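PDB 3NCX: intimin adherence protein, which probably mediates attachment of enterohaemorrhagic Escherichia coli to host cells by binding the translocated receptor Tir. Local coordinates for residues G36-K41 and V67-K72. The protein carries 1 engineered substitution. Residues are numbered along the deposited sequence; the frame is centred on the assembly and turned at random.
Sequences GQFKLK and VTLNGK
Phe38 lays one face of its ring over the side chain of Val67. The CB of Val67 is 3.8 Å from the ring centroid, a CH-pi contact over the face, displaced toward CZ. With CG of Phe38 set between the backbone N and the carbonyl carbon (chi1 59°), the ring swings across to the neighbouring strand, and Val67 CG1 lies past its rim, 3.5 Å from Phe38 CZ. At the ring's edge, near its plane, Leu69 CG approaches CE2. The two methyls of Val67 serve different neighbours: CG1 meets the rim at CZ and CE2, while CG2 meets Leu40 CD1 at 3.6 Å. Beta-branched Val67 can thus hold CB and CG1 against the ring and CG2 against Leu40, and the flat Phe38 ring offers it a broad face while its edge meets Leu69. Val17, Ile91 and Tyr89 continue this apolar layer, with the last two reaching in from strand 86-91.

Strands 37-43 and 66-69 are antiparallel neighbours in the sheet of a bacterial Ig-like domain (group 2), and the aromatic and aliphatic residues turn to the interior of its beta sandwich. Phe38 and Val67 form a hydrogen-bonded pair, with Val67 N donating to Phe38 O and Phe38 N to Val67 O. Two residues along, beyond the Gln37-Thr68 pair, Leu69 N gives a nearly straight bond (172°) to Gly36 O. Between these backbone bonds, the CA of Gln37 approaches Val67 O in a CA-H...O contact.

On the other face, Gln37 and Thr68 are a non-hydrogen-bonded pair whose side chains run side by side. The Gln37 chain is extended beyond CG and brings NE2 to Thr68 OG1 at 2.9 Å, the hydroxyl oxygen accepting the bond from 15° outside the amide plane. Buried Gln37 has both ends of its amide engaged, since OE1 accepts a weak hydrogen bond from Ser138 N.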
ATOM      1  N   GLY A  36      -1.829  -0.690  -2.199  1.00 14.25           N
ATOM      2  CA  GLY A  36      -0.531  -1.174  -2.627  1.00 14.88           C
ATOM      3  C   GLY A  36      -0.646  -2.656  -2.916  1.00 18.71           C
ATOM      4  O   GLY A  36      -1.528  -3.327  -2.377  1.00 17.44           O
ATOM      5  N   GLN A  37       0.235  -3.176  -3.764  1.00 15.91           N
ATOM      6  CA  GLN A  37       0.110  -4.559  -4.216  1.00 16.05           C
ATOM      7  C   GLN A  37       1.419  -5.340  -4.165  1.00 18.16           C
ATOM      8  O   GLN A  37       2.504  -4.770  -4.298  1.00 19.74           O
ATOM      9  CB  GLN A  37      -0.476  -4.593  -5.627  1.00 17.71           C
ATOM     10  CG  GLN A  37      -1.844  -3.937  -5.727  1.00 19.02           C
ATOM     11  CD  GLN A  37      -2.366  -3.887  -7.145  1.00 14.51           C
ATOM     12  OE1 GLN A  37      -1.628  -3.581  -8.081  1.00 15.21           O
ATOM     13  NE2 GLN A  37      -3.646  -4.193  -7.313  1.00 17.29           N
ATOM     14  N   PHE A  38       1.306  -6.651  -3.978  1.00 15.91           N
ATOM     15  CA  PHE A  38       2.477  -7.518  -3.904  1.00 19.90           C
ATOM     16  C   PHE A  38       2.143  -8.970  -4.242  1.00 19.98           C
ATOM     17  O   PHE A  38       1.022  -9.430  -4.023  1.00 16.68           O
ATOM     18  CB  PHE A  38       3.131  -7.424  -2.522  1.00 17.48           C
ATOM     19  CG  PHE A  38       2.218  -7.800  -1.388  1.00 17.50           C
ATOM     20  CD1 PHE A  38       2.273  -9.064  -0.826  1.00 16.84           C
ATOM     21  CD2 PHE A  38       1.313  -6.884  -0.876  1.00 17.34           C
ATOM     22  CE1 PHE A  38       1.438  -9.410   0.222  1.00 20.21           C
ATOM     23  CE2 PHE A  38       0.475  -7.224   0.172  1.00 11.78           C
ATOM     24  CZ  PHE A  38       0.538  -8.488   0.720  1.00 14.05           C
ATOM     25  N   LYS A  39       3.129  -9.685  -4.775  1.00 21.50           N
ATOM     26  CA  LYS A  39       2.939 -11.066  -5.207  1.00 22.49           C
ATOM     27  C   LYS A  39       3.479 -12.057  -4.183  1.00 20.54           C
ATOM     28  O   LYS A  39       4.688 -12.130  -3.955  1.00 18.71           O
ATOM     29  CB  LYS A  39       3.638 -11.301  -6.547  1.00 24.44           C
ATOM     30  CG  LYS A  39       3.295 -10.289  -7.626  1.00 25.81           C
ATOM     31  CD  LYS A  39       1.992 -10.630  -8.327  1.00 36.94           C
ATOM     32  CE  LYS A  39       2.113 -11.927  -9.110  1.00 43.11           C
ATOM     33  NZ  LYS A  39       0.901 -12.190  -9.936  1.00 40.70           N
ATOM     34  N   LEU A  40       2.581 -12.822  -3.569  1.00 19.37           N
ATOM     35  CA  LEU A  40       2.982 -13.914  -2.693  1.00 17.86           C
ATOM     36  C   LEU A  40       3.475 -15.091  -3.530  1.00 22.00           C
ATOM     37  O   LEU A  40       2.820 -15.491  -4.493  1.00 21.31           O
ATOM     38  CB  LEU A  40       1.818 -14.349  -1.801  1.00 19.00           C
ATOM     39  CG  LEU A  40       1.414 -13.377  -0.691  1.00 19.53           C
ATOM     40  CD1 LEU A  40       0.124 -13.825  -0.026  1.00 13.26           C
ATOM     41  CD2 LEU A  40       2.531 -13.240   0.333  1.00 13.79           C
ATOM     42  N   LYS A  41       4.632 -15.635  -3.165  1.00 25.44           N
ATOM     43  CA  LYS A  41       5.234 -16.729  -3.918  1.00 21.26           C
ATOM     44  C   LYS A  41       5.040 -18.070  -3.222  1.00 26.36           C
ATOM     45  O   LYS A  41       5.611 -18.314  -2.161  1.00 31.15           O
ATOM     46  CB  LYS A  41       6.728 -16.473  -4.129  1.00 30.57           C
ATOM     47  CG  LYS A  41       7.454 -17.567  -4.904  1.00 25.03           C
ATOM     48  CD  LYS A  41       7.535 -17.246  -6.391  1.00 40.19           C
ATOM     49  CE  LYS A  41       6.158 -17.163  -7.031  1.00 42.15           C
ATOM     50  NZ  LYS A  41       6.230 -16.688  -8.441  1.00 43.76           N
ATOM     51  N   VAL A  67      -1.669  -9.610  -4.077  1.00 25.52           N
ATOM     52  CA  VAL A  67      -2.489  -9.179  -2.953  1.00 18.80           C
ATOM     53  C   VAL A  67      -2.647  -7.664  -2.941  1.00 20.65           C
ATOM     54  O   VAL A  67      -1.671  -6.928  -3.090  1.00 19.00           O
ATOM     55  CB  VAL A  67      -1.882  -9.630  -1.610  1.00 14.72           C
ATOM     56  CG1 VAL A  67      -2.708  -9.100  -0.448  1.00 17.87           C
ATOM     57  CG2 VAL A  67      -1.786 -11.144  -1.555  1.00 16.14           C
ATOM     58  N   THR A  68      -3.880  -7.206  -2.764  1.00 21.89           N
ATOM     59  CA  THR A  68      -4.163  -5.781  -2.671  1.00 21.81           C
ATOM     60  C   THR A  68      -4.607  -5.404  -1.261  1.00 19.80           C
ATOM     61  O   THR A  68      -5.568  -5.963  -0.732  1.00 21.04           O
ATOM     62  CB  THR A  68      -5.242  -5.353  -3.686  1.00 19.05           C
ATOM     63  OG1 THR A  68      -4.762  -5.574  -5.018  1.00 16.91           O
ATOM     64  CG2 THR A  68      -5.580  -3.881  -3.515  1.00 19.55           C
ATOM     65  N   LEU A  69      -3.896  -4.462  -0.652  1.00 19.46           N
ATOM     66  CA  LEU A  69      -4.245  -3.981   0.680  1.00 20.35           C
ATOM     67  C   LEU A  69      -5.454  -3.056   0.606  1.00 22.52           C
ATOM     68  O   LEU A  69      -5.519  -2.174  -0.249  1.00 20.13           O
ATOM     69  CB  LEU A  69      -3.057  -3.262   1.319  1.00 18.39           C
ATOM     70  CG  LEU A  69      -1.852  -4.150   1.634  1.00 18.18           C
ATOM     71  CD1 LEU A  69      -0.641  -3.317   2.028  1.00 18.89           C
ATOM     72  CD2 LEU A  69      -2.203  -5.149   2.727  1.00 17.87           C
ATOM     73  N   ASN A  70      -6.413  -3.262   1.501  1.00 25.89           N
ATOM     74  CA  ASN A  70      -7.655  -2.504   1.466  1.00 19.70           C
ATOM     75  C   ASN A  70      -7.940  -1.759   2.765  1.00 22.30           C
ATOM     76  O   ASN A  70      -8.611  -0.727   2.763  1.00 21.65           O
ATOM     77  CB  ASN A  70      -8.830  -3.422   1.121  1.00 17.29           C
ATOM     78  CG  ASN A  70      -8.679  -4.083  -0.238  1.00 23.04           C
ATOM     79  OD1 ASN A  70      -8.186  -3.474  -1.189  1.00 19.20           O
ATOM     80  ND2 ASN A  70      -9.103  -5.339  -0.334  1.00 25.35           N
ATOM     81  N   GLY A  71      -7.432  -2.285   3.875  1.00 21.78           N
ATOM     82  CA  GLY A  71      -7.706  -1.696   5.172  1.00 21.50           C
ATOM     83  C   GLY A  71      -6.654  -1.985   6.223  1.00 21.53           C
ATOM     84  O   GLY A  71      -5.981  -3.014   6.182  1.00 19.09           O
ATOM     85  N   LYS A  72      -6.521  -1.065   7.172  1.00 20.19           N
ATOM     86  CA  LYS A  72      -5.569  -1.204   8.263  1.00 22.88           C
ATOM     87  C   LYS A  72      -5.975  -2.352   9.182  1.00 26.01           C
ATOM     88  O   LYS A  72      -7.052  -2.327   9.779  1.00 27.91           O
ATOM     89  CB  LYS A  72      -5.496   0.102   9.056  1.00 24.43           C
ATOM     90  CG  LYS A  72      -4.364   0.178  10.071  1.00 19.22           C
ATOM     91  CD  LYS A  72      -4.523   1.409  10.955  1.00 18.31           C
ATOM     92  CE  LYS A  72      -3.233   1.760  11.675  1.00 18.76           C
ATOM     93  NZ  LYS A  72      -2.765   0.664  12.561  1.00 20.55           N
TER